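Local coordinates for 303aa long hypothetical esterase (Sulfolobus tokodaii, PDB 3AIN), which hydrolyses carboxylic esters as a thermostable carboxylesterase of the hormone-sensitive-lipase-like group, built on the alpha/beta hydrolase fold, at residues V81-Y95 and C113-V127. The protein carries 1 engineered substitution. Numbering follows the deposited sequence.
Sequences VYYPKTQGPYGVLVY and CRAITNSCQCVTISV
With CG set opposite its carbonyl carbon (chi1 -56°), Tyr82 brings its ring up to helix 113-120, which meets it obliquely, whereas Tyr95, with CG opposite the backbone N (chi1 -166°), reaches the same helix from strand 92-96. Cys113 sits where both rings arrive: its CB lies 3.4 Å from Tyr82 CE2, and its SG stands 4.6 Å from the centroid of the Tyr95 ring, an oblique sulfur-aromatic contact. Arg114 CG touches the CE1 side of Tyr82, ring and guanidinium planes steeply inclined, so the two do not stack; Asp110 takes both the tyrosine hydroxyl and Arg114 NE. Leu93 CD2 meets Ile116 CG2 at 3.6 Å, adding an aliphatic contact beside it.

Strand 123-127 runs between antiparallel 76-83 and parallel 92-96. Tyr82 and Thr124 form a hydrogen-bonded pair, Tyr82 N to Thr124 O at 2.8 Å and 172°; on the other edge five bonds run from Val123 N-Gly91 O to Val127 N-Tyr95 O. On the sheet face away from the helix, Val123 divides its branches: CG1 packs on Val81, CG2 on Tyr90 CD2 at 3.5 Å and on Tyr83. Helix 139-153 covers Val92, Val94 and Ile125 there.

The geometry is that of a beta-alpha-beta crossover; the Cys120-Cys122 disulfide (SG-SG 2.1 Å) cross-links the last turn of the helix to the residue just before strand 123-127. Thr124 OG1 donates to Thr117 OG1, which donates to Cys113 O, and a water joins Tyr82 OH to Ser126 OG, which implies that these buried hydroxyls are satisfied by one another, by a backbone carbonyl and by water within a largely apolar layer of side chains.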
ATOM      1  N   VAL A  81       8.875 -13.352 -21.247  1.00 14.37           N
ATOM      2  CA  VAL A  81       7.817 -13.974 -20.473  1.00 13.40           C
ATOM      3  C   VAL A  81       8.420 -14.587 -19.213  1.00 15.53           C
ATOM      4  O   VAL A  81       9.368 -15.374 -19.288  1.00 16.07           O
ATOM      5  CB  VAL A  81       7.154 -15.111 -21.276  1.00 13.49           C
ATOM      6  CG1 VAL A  81       6.035 -15.766 -20.454  1.00 16.17           C
ATOM      7  CG2 VAL A  81       6.646 -14.583 -22.630  1.00 16.97           C
ATOM      8  N   TYR A  82       7.936 -14.150 -18.055  1.00 13.00           N
ATOM      9  CA  TYR A  82       8.432 -14.672 -16.753  1.00 12.98           C
ATOM     10  C   TYR A  82       7.311 -15.517 -16.141  1.00 13.00           C
ATOM     11  O   TYR A  82       6.209 -15.032 -15.869  1.00 13.74           O
ATOM     12  CB  TYR A  82       8.779 -13.526 -15.772  1.00 12.39           C
ATOM     13  CG  TYR A  82       9.775 -12.502 -16.290  1.00 14.41           C
ATOM     14  CD1 TYR A  82      11.124 -12.554 -15.917  1.00 14.39           C
ATOM     15  CD2 TYR A  82       9.367 -11.465 -17.141  1.00 15.10           C
ATOM     16  CE1 TYR A  82      12.045 -11.599 -16.380  1.00 12.94           C
ATOM     17  CE2 TYR A  82      10.252 -10.458 -17.506  1.00 13.10           C
ATOM     18  CZ  TYR A  82      11.593 -10.562 -17.177  1.00 15.84           C
ATOM     19  OH  TYR A  82      12.466  -9.599 -17.587  1.00 13.33           O
ATOM     20  N   TYR A  83       7.634 -16.768 -15.818  1.00 14.89           N
ATOM     21  CA  TYR A  83       6.708 -17.621 -15.073  1.00 14.24           C
ATOM     22  C   TYR A  83       7.087 -17.653 -13.595  1.00 13.97           C
ATOM     23  O   TYR A  83       8.265 -17.684 -13.254  1.00 19.29           O
ATOM     24  CB  TYR A  83       6.796 -19.063 -15.605  1.00 15.71           C
ATOM     25  CG  TYR A  83       6.233 -19.230 -16.990  1.00 17.40           C
ATOM     26  CD1 TYR A  83       4.923 -19.636 -17.168  1.00 18.33           C
ATOM     27  CD2 TYR A  83       7.023 -19.045 -18.109  1.00 17.51           C
ATOM     28  CE1 TYR A  83       4.394 -19.813 -18.434  1.00 25.15           C
ATOM     29  CE2 TYR A  83       6.507 -19.246 -19.386  1.00 22.24           C
ATOM     30  CZ  TYR A  83       5.193 -19.624 -19.531  1.00 26.73           C
ATOM     31  OH  TYR A  83       4.665 -19.807 -20.791  1.00 31.59           O
ATOM     32  N   PRO A  84       6.091 -17.704 -12.717  1.00 15.66           N
ATOM     33  CA  PRO A  84       6.402 -17.784 -11.296  1.00 18.05           C
ATOM     34  C   PRO A  84       6.777 -19.211 -10.926  1.00 19.38           C
ATOM     35  O   PRO A  84       6.736 -20.106 -11.781  1.00 17.95           O
ATOM     36  CB  PRO A  84       5.077 -17.419 -10.635  1.00 18.92           C
ATOM     37  CG  PRO A  84       4.053 -17.881 -11.592  1.00 22.31           C
ATOM     38  CD  PRO A  84       4.640 -17.644 -12.965  1.00 14.90           C
ATOM     39  N   LYS A  85       7.119 -19.407  -9.655  1.00 20.95           N
ATOM     40  CA  LYS A  85       7.593 -20.696  -9.171  1.00 23.71           C
ATOM     41  C   LYS A  85       6.417 -21.613  -8.841  1.00 26.79           C
ATOM     42  O   LYS A  85       6.616 -22.784  -8.539  1.00 29.05           O
ATOM     43  CB  LYS A  85       8.480 -20.511  -7.924  1.00 23.84           C
ATOM     44  CG  LYS A  85       9.640 -19.546  -8.065  1.00 32.66           C
ATOM     45  CD  LYS A  85       9.730 -18.651  -6.813  1.00 45.55           C
ATOM     46  CE  LYS A  85      11.157 -18.251  -6.470  1.00 50.21           C
ATOM     47  NZ  LYS A  85      12.002 -19.439  -6.181  1.00 58.05           N
ATOM     48  N   THR A  86       5.221 -21.039  -8.744  1.00 25.44           N
ATOM     49  CA  THR A  86       4.024 -21.785  -8.400  1.00 25.43           C
ATOM     50  C   THR A  86       3.508 -22.546  -9.611  1.00 28.41           C
ATOM     51  O   THR A  86       3.888 -22.257 -10.754  1.00 23.50           O
ATOM     52  CB  THR A  86       2.906 -20.858  -7.903  1.00 29.18           C
ATOM     53  OG1 THR A  86       2.615 -19.866  -8.903  1.00 30.44           O
ATOM     54  CG2 THR A  86       3.323 -20.171  -6.594  1.00 37.02           C
ATOM     55  N   GLN A  87       2.543 -23.431  -9.380  1.00 28.22           N
ATOM     56  CA  GLN A  87       1.939 -24.144 -10.493  1.00 30.57           C
ATOM     57  C   GLN A  87       0.695 -23.409 -11.020  1.00 25.55           C
ATOM     58  O   GLN A  87       0.067 -22.637 -10.289  1.00 27.76           O
ATOM     59  CB  GLN A  87       1.659 -25.598 -10.102  1.00 34.05           C
ATOM     60  CG  GLN A  87       0.232 -26.062 -10.328  1.00 46.76           C
ATOM     61  CD  GLN A  87       0.066 -27.550 -10.069  1.00 58.18           C
ATOM     62  OE1 GLN A  87       1.024 -28.318 -10.185  1.00 59.30           O
ATOM     63  NE2 GLN A  87      -1.109 -27.937  -9.580  1.00 55.87           N
ATOM     64  N   GLY A  88       0.482 -23.475 -12.333  1.00 24.26           N
ATOM     65  CA  GLY A  88      -0.656 -22.797 -12.959  1.00 24.66           C
ATOM     66  C   GLY A  88      -1.946 -23.557 -12.723  1.00 25.16           C
ATOM     67  O   GLY A  88      -1.928 -24.575 -12.028  1.00 27.85           O
ATOM     68  N   PRO A  89      -3.076 -23.051 -13.251  1.00 23.30           N
ATOM     69  CA  PRO A  89      -3.107 -21.935 -14.206  1.00 20.00           C
ATOM     70  C   PRO A  89      -2.775 -20.595 -13.540  1.00 21.08           C
ATOM     71  O   PRO A  89      -2.877 -20.472 -12.316  1.00 19.41           O
ATOM     72  CB  PRO A  89      -4.558 -21.923 -14.691  1.00 24.48           C
ATOM     73  CG  PRO A  89      -5.058 -23.324 -14.413  1.00 27.57           C
ATOM     74  CD  PRO A  89      -4.399 -23.694 -13.133  1.00 25.48           C
ATOM     75  N   TYR A  90      -2.601 -19.571 -14.376  1.00 18.75           N
ATOM     76  CA  TYR A  90      -2.101 -18.275 -13.930  1.00 17.71           C
ATOM     77  C   TYR A  90      -3.021 -17.149 -14.389  1.00 19.87           C
ATOM     78  O   TYR A  90      -3.724 -17.266 -15.402  1.00 17.45           O
ATOM     79  CB  TYR A  90      -0.695 -18.013 -14.486  1.00 14.42           C
ATOM     80  CG  TYR A  90       0.324 -19.096 -14.180  1.00 16.14           C
ATOM     81  CD1 TYR A  90       0.785 -19.299 -12.870  1.00 14.80           C
ATOM     82  CD2 TYR A  90       0.857 -19.877 -15.192  1.00 18.17           C
ATOM     83  CE1 TYR A  90       1.750 -20.236 -12.586  1.00 19.09           C
ATOM     84  CE2 TYR A  90       1.854 -20.825 -14.919  1.00 18.37           C
ATOM     85  CZ  TYR A  90       2.267 -21.016 -13.605  1.00 20.90           C
ATOM     86  OH  TYR A  90       3.293 -21.883 -13.335  1.00 24.66           O
ATOM     87  N   GLY A  91      -2.858 -15.990 -13.758  1.00 15.34           N
ATOM     88  CA  GLY A  91      -3.162 -14.724 -14.403  1.00 15.76           C
ATOM     89  C   GLY A  91      -1.925 -14.201 -15.093  1.00 11.49           C
ATOM     90  O   GLY A  91      -0.824 -14.715 -14.862  1.00 14.08           O
ATOM     91  N   VAL A  92      -2.118 -13.306 -16.061  1.00 12.88           N
ATOM     92  CA  VAL A  92      -1.006 -12.776 -16.857  1.00 13.73           C
ATOM     93  C   VAL A  92      -1.002 -11.253 -16.755  1.00 12.85           C
ATOM     94  O   VAL A  92      -2.052 -10.618 -16.898  1.00 12.65           O
ATOM     95  CB  VAL A  92      -1.169 -13.128 -18.362  1.00 15.95           C
ATOM     96  CG1 VAL A  92       0.036 -12.633 -19.158  1.00 14.21           C
ATOM     97  CG2 VAL A  92      -1.327 -14.657 -18.529  1.00 15.28           C
ATOM     98  N   LEU A  93       0.155 -10.695 -16.392  1.00 11.36           N
ATOM     99  CA  LEU A  93       0.316  -9.246 -16.308  1.00 11.31           C
ATOM    100  C   LEU A  93       1.176  -8.802 -17.480  1.00 12.54           C
ATOM    101  O   LEU A  93       2.276  -9.321 -17.662  1.00 13.41           O
ATOM    102  CB  LEU A  93       1.057  -8.876 -14.998  1.00 12.20           C
ATOM    103  CG  LEU A  93       1.498  -7.404 -14.910  1.00 11.82           C
ATOM    104  CD1 LEU A  93       0.231  -6.488 -14.818  1.00 11.33           C
ATOM    105  CD2 LEU A  93       2.396  -7.185 -13.665  1.00 14.16           C
ATOM    106  N   VAL A  94       0.604  -7.990 -18.375  1.00 11.81           N
ATOM    107  CA  VAL A  94       1.376  -7.433 -19.457  1.00 13.40           C
ATOM    108  C   VAL A  94       1.958  -6.113 -18.986  1.00 13.83           C
ATOM    109  O   VAL A  94       1.212  -5.297 -18.448  1.00 11.10           O
ATOM    110  CB  VAL A  94       0.528  -7.209 -20.711  1.00 14.43           C
ATOM    111  CG1 VAL A  94       1.408  -6.626 -21.825  1.00 14.17           C
ATOM    112  CG2 VAL A  94      -0.085  -8.569 -21.142  1.00 12.81           C
ATOM    113  N   TYR A  95       3.293  -6.062 -18.945  1.00 11.20           N
ATOM    114  CA  TYR A  95       4.021  -4.965 -18.286  1.00 11.66           C
ATOM    115  C   TYR A  95       4.747  -4.081 -19.290  1.00 12.92           C
ATOM    116  O   TYR A  95       5.451  -4.579 -20.186  1.00 11.00           O
ATOM    117  CB  TYR A  95       5.039  -5.518 -17.267  1.00 12.26           C
ATOM    118  CG  TYR A  95       5.580  -4.459 -16.329  1.00 10.56           C
ATOM    119  CD1 TYR A  95       4.837  -4.067 -15.233  1.00 13.15           C
ATOM    120  CD2 TYR A  95       6.710  -3.705 -16.665  1.00 10.67           C
ATOM    121  CE1 TYR A  95       5.192  -2.967 -14.471  1.00 11.77           C
ATOM    122  CE2 TYR A  95       7.104  -2.611 -15.867  1.00  8.41           C
ATOM    123  CZ  TYR A  95       6.328  -2.250 -14.795  1.00  9.98           C
ATOM    124  OH  TYR A  95       6.688  -1.178 -14.001  1.00 11.83           O
ATOM    125  N   CYS A 113      10.880  -6.840 -13.178  1.00 11.33           N
ATOM    126  CA  CYS A 113       9.857  -7.799 -13.617  1.00 10.88           C
ATOM    127  C   CYS A 113       9.966  -9.150 -12.907  1.00 11.01           C
ATOM    128  O   CYS A 113       8.952  -9.766 -12.640  1.00 15.66           O
ATOM    129  CB  CYS A 113       9.891  -7.999 -15.136  1.00 10.52           C
ATOM    130  SG  CYS A 113       9.284  -6.524 -16.035  1.00 15.23           S
ATOM    131  N   ARG A 114      11.185  -9.596 -12.589  1.00 14.12           N
ATOM    132  CA  ARG A 114      11.323 -10.813 -11.769  1.00 13.29           C
ATOM    133  C   ARG A 114      10.701 -10.619 -10.391  1.00 14.43           C
ATOM    134  O   ARG A 114       9.939 -11.467  -9.913  1.00 13.20           O
ATOM    135  CB  ARG A 114      12.793 -11.220 -11.632  1.00 11.43           C
ATOM    136  CG  ARG A 114      13.425 -11.693 -12.943  1.00 14.76           C
ATOM    137  CD  ARG A 114      14.953 -11.682 -12.772  1.00 12.28           C
ATOM    138  NE  ARG A 114      15.660 -12.292 -13.893  1.00 14.91           N
ATOM    139  CZ  ARG A 114      16.002 -13.578 -13.943  1.00 21.91           C
ATOM    140  NH1 ARG A 114      15.659 -14.398 -12.955  1.00 24.87           N
ATOM    141  NH2 ARG A 114      16.627 -14.055 -15.006  1.00 21.68           N
ATOM    142  N   ALA A 115      10.973  -9.479  -9.761  1.00 14.08           N
ATOM    143  CA  ALA A 115      10.404  -9.225  -8.461  1.00 13.72           C
ATOM    144  C   ALA A 115       8.874  -9.150  -8.480  1.00 14.44           C
ATOM    145  O   ALA A 115       8.217  -9.706  -7.610  1.00 14.70           O
ATOM    146  CB  ALA A 115      10.994  -7.964  -7.847  1.00 11.77           C
ATOM    147  N   ILE A 116       8.312  -8.493  -9.498  1.00 11.47           N
ATOM    148  CA  ILE A 116       6.855  -8.440  -9.644  1.00 12.70           C
ATOM    149  C   ILE A 116       6.241  -9.842  -9.848  1.00 14.08           C
ATOM    150  O   ILE A 116       5.188 -10.181  -9.285  1.00 15.52           O
ATOM    151  CB  ILE A 116       6.470  -7.474 -10.794  1.00 11.92           C
ATOM    152  CG1 ILE A 116       6.711  -6.022 -10.357  1.00 13.70           C
ATOM    153  CG2 ILE A 116       5.013  -7.689 -11.200  1.00 13.74           C
ATOM    154  CD1 ILE A 116       6.537  -5.011 -11.508  1.00 14.04           C
ATOM    155  N   THR A 117       6.887 -10.631 -10.692  1.00 14.45           N
ATOM    156  CA  THR A 117       6.432 -11.983 -10.985  1.00 12.31           C
ATOM    157  C   THR A 117       6.341 -12.793  -9.701  1.00 16.25           C
ATOM    158  O   THR A 117       5.338 -13.451  -9.441  1.00 14.71           O
ATOM    159  CB  THR A 117       7.420 -12.674 -11.926  1.00 16.83           C
ATOM    160  OG1 THR A 117       7.404 -12.000 -13.186  1.00 16.64           O
ATOM    161  CG2 THR A 117       7.057 -14.147 -12.113  1.00 15.49           C
ATOM    162  N   ASN A 118       7.393 -12.743  -8.896  1.00 16.91           N
ATOM    163  CA  ASN A 118       7.380 -13.502  -7.633  1.00 16.35           C
ATOM    164  C   ASN A 118       6.357 -12.968  -6.634  1.00 20.28           C
ATOM    165  O   ASN A 118       5.748 -13.728  -5.871  1.00 17.50           O
ATOM    166  CB  ASN A 118       8.782 -13.572  -7.017  1.00 16.23           C
ATOM    167  CG  ASN A 118       9.719 -14.479  -7.799  1.00 15.40           C
ATOM    168  OD1 ASN A 118       9.275 -15.423  -8.467  1.00 18.63           O
ATOM    169  ND2 ASN A 118      10.991 -14.107  -7.850  1.00 17.65           N
ATOM    170  N   SER A 119       6.178 -11.651  -6.623  1.00 14.94           N
ATOM    171  CA  SER A 119       5.203 -11.039  -5.745  1.00 15.68           C
ATOM    172  C   SER A 119       3.758 -11.365  -6.133  1.00 17.10           C
ATOM    173  O   SER A 119       2.933 -11.605  -5.226  1.00 18.54           O
ATOM    174  CB  SER A 119       5.424  -9.509  -5.625  1.00 14.88           C
ATOM    175  OG  SER A 119       4.538  -8.958  -4.647  1.00 17.02           O
ATOM    176  N   CYS A 120       3.416 -11.233  -7.430  1.00 13.37           N
ATOM    177  CA  CYS A 120       2.029 -11.509  -7.910  1.00 17.56           C
ATOM    178  C   CYS A 120       1.739 -12.987  -8.132  1.00 14.61           C
ATOM    179  O   CYS A 120       0.586 -13.339  -8.340  1.00 18.15           O
ATOM    180  CB  CYS A 120       1.598 -10.739  -9.187  1.00 22.62           C
ATOM    181  SG  CYS A 120       2.572 -10.958 -10.735  1.00 34.34           S
ATOM    182  N   GLN A 121       2.783 -13.806  -8.139  1.00 16.42           N
ATOM    183  CA  GLN A 121       2.670 -15.225  -8.529  1.00 16.89           C
ATOM    184  C   GLN A 121       1.870 -15.378  -9.806  1.00 17.98           C
ATOM    185  O   GLN A 121       0.928 -16.180  -9.910  1.00 17.88           O
ATOM    186  CB  GLN A 121       2.098 -16.047  -7.389  1.00 15.79           C
ATOM    187  CG  GLN A 121       2.995 -15.919  -6.171  1.00 20.18           C
ATOM    188  CD  GLN A 121       2.679 -16.915  -5.099  1.00 33.66           C
ATOM    189  OE1 GLN A 121       1.513 -17.152  -4.797  1.00 33.62           O
ATOM    190  NE2 GLN A 121       3.709 -17.345  -4.381  1.00 34.55           N
ATOM    191  N   CYS A 122       2.311 -14.636 -10.805  1.00 16.35           N
ATOM    192  CA  CYS A 122       1.577 -14.531 -12.033  1.00 16.59           C
ATOM    193  C   CYS A 122       2.592 -14.482 -13.175  1.00 15.44           C
ATOM    194  O   CYS A 122       3.788 -14.374 -12.924  1.00 17.36           O
ATOM    195  CB  CYS A 122       0.674 -13.315 -11.966  1.00 21.36           C
ATOM    196  SG  CYS A 122       1.519 -11.793 -12.365  1.00 22.63           S
ATOM    197  N   VAL A 123       2.170 -14.882 -14.370  1.00 12.80           N
ATOM    198  CA  VAL A 123       3.050 -14.735 -15.529  1.00 13.64           C
ATOM    199  C   VAL A 123       3.131 -13.252 -15.840  1.00 12.82           C
ATOM    200  O   VAL A 123       2.116 -12.573 -15.922  1.00 15.75           O
ATOM    201  CB  VAL A 123       2.471 -15.474 -16.749  1.00 15.23           C
ATOM    202  CG1 VAL A 123       3.294 -15.181 -17.999  1.00 16.64           C
ATOM    203  CG2 VAL A 123       2.442 -16.963 -16.447  1.00 17.33           C
ATOM    204  N   THR A 124       4.350 -12.769 -16.009  1.00 14.31           N
ATOM    205  CA  THR A 124       4.554 -11.374 -16.400  1.00 13.31           C
ATOM    206  C   THR A 124       5.159 -11.369 -17.784  1.00 13.80           C
ATOM    207  O   THR A 124       6.142 -12.057 -18.040  1.00 14.93           O
ATOM    208  CB  THR A 124       5.499 -10.683 -15.404  1.00 12.47           C
ATOM    209  OG1 THR A 124       4.894 -10.747 -14.107  1.00 16.54           O
ATOM    210  CG2 THR A 124       5.704  -9.201 -15.793  1.00 13.89           C
ATOM    211  N   ILE A 125       4.630 -10.494 -18.635  1.00 11.52           N
ATOM    212  CA  ILE A 125       5.134 -10.363 -19.988  1.00 12.33           C
ATOM    213  C   ILE A 125       5.575  -8.935 -20.232  1.00 12.75           C
ATOM    214  O   ILE A 125       4.764  -8.017 -20.353  1.00 12.87           O
ATOM    215  CB  ILE A 125       4.107 -10.805 -21.033  1.00 14.04           C
ATOM    216  CG1 ILE A 125       3.754 -12.277 -20.769  1.00 10.92           C
ATOM    217  CG2 ILE A 125       4.705 -10.648 -22.458  1.00 16.48           C
ATOM    218  CD1 ILE A 125       2.739 -12.844 -21.791  1.00 14.73           C
ATOM    219  N   SER A 126       6.882  -8.778 -20.316  1.00 10.99           N
ATOM    220  CA  SER A 126       7.493  -7.457 -20.413  1.00 13.09           C
ATOM    221  C   SER A 126       7.718  -7.116 -21.868  1.00 13.73           C
ATOM    222  O   SER A 126       8.386  -7.862 -22.598  1.00 14.37           O
ATOM    223  CB  SER A 126       8.814  -7.445 -19.650  1.00 11.87           C
ATOM    224  OG  SER A 126       9.454  -6.163 -19.745  1.00 13.09           O
ATOM    225  N   VAL A 127       7.148  -5.988 -22.293  1.00 11.81           N
ATOM    226  CA  VAL A 127       7.043  -5.659 -23.731  1.00 11.61           C
ATOM    227  C   VAL A 127       8.129  -4.650 -24.166  1.00 13.61           C
ATOM    228  O   VAL A 127       8.305  -3.603 -23.538  1.00 13.92           O
ATOM    229  CB  VAL A 127       5.618  -5.101 -24.024  1.00 10.62           C
ATOM    230  CG1 VAL A 127       5.494  -4.619 -25.461  1.00 12.17           C
ATOM    231  CG2 VAL A 127       4.598  -6.155 -23.690  1.00 13.50           C
TER
HETATM  232  O   HOH W   1      11.866  -6.880 -18.397  1.00 14.15           O
HETATM  233  O   HOH W   2       7.179 -17.200  -7.898  1.00 24.61           O
HETATM  234  O   HOH W   3       0.261 -18.606  -8.845  1.00 29.86           O
HETATM  235  O   HOH W   4       8.619  -3.546 -20.751  1.00 13.77           O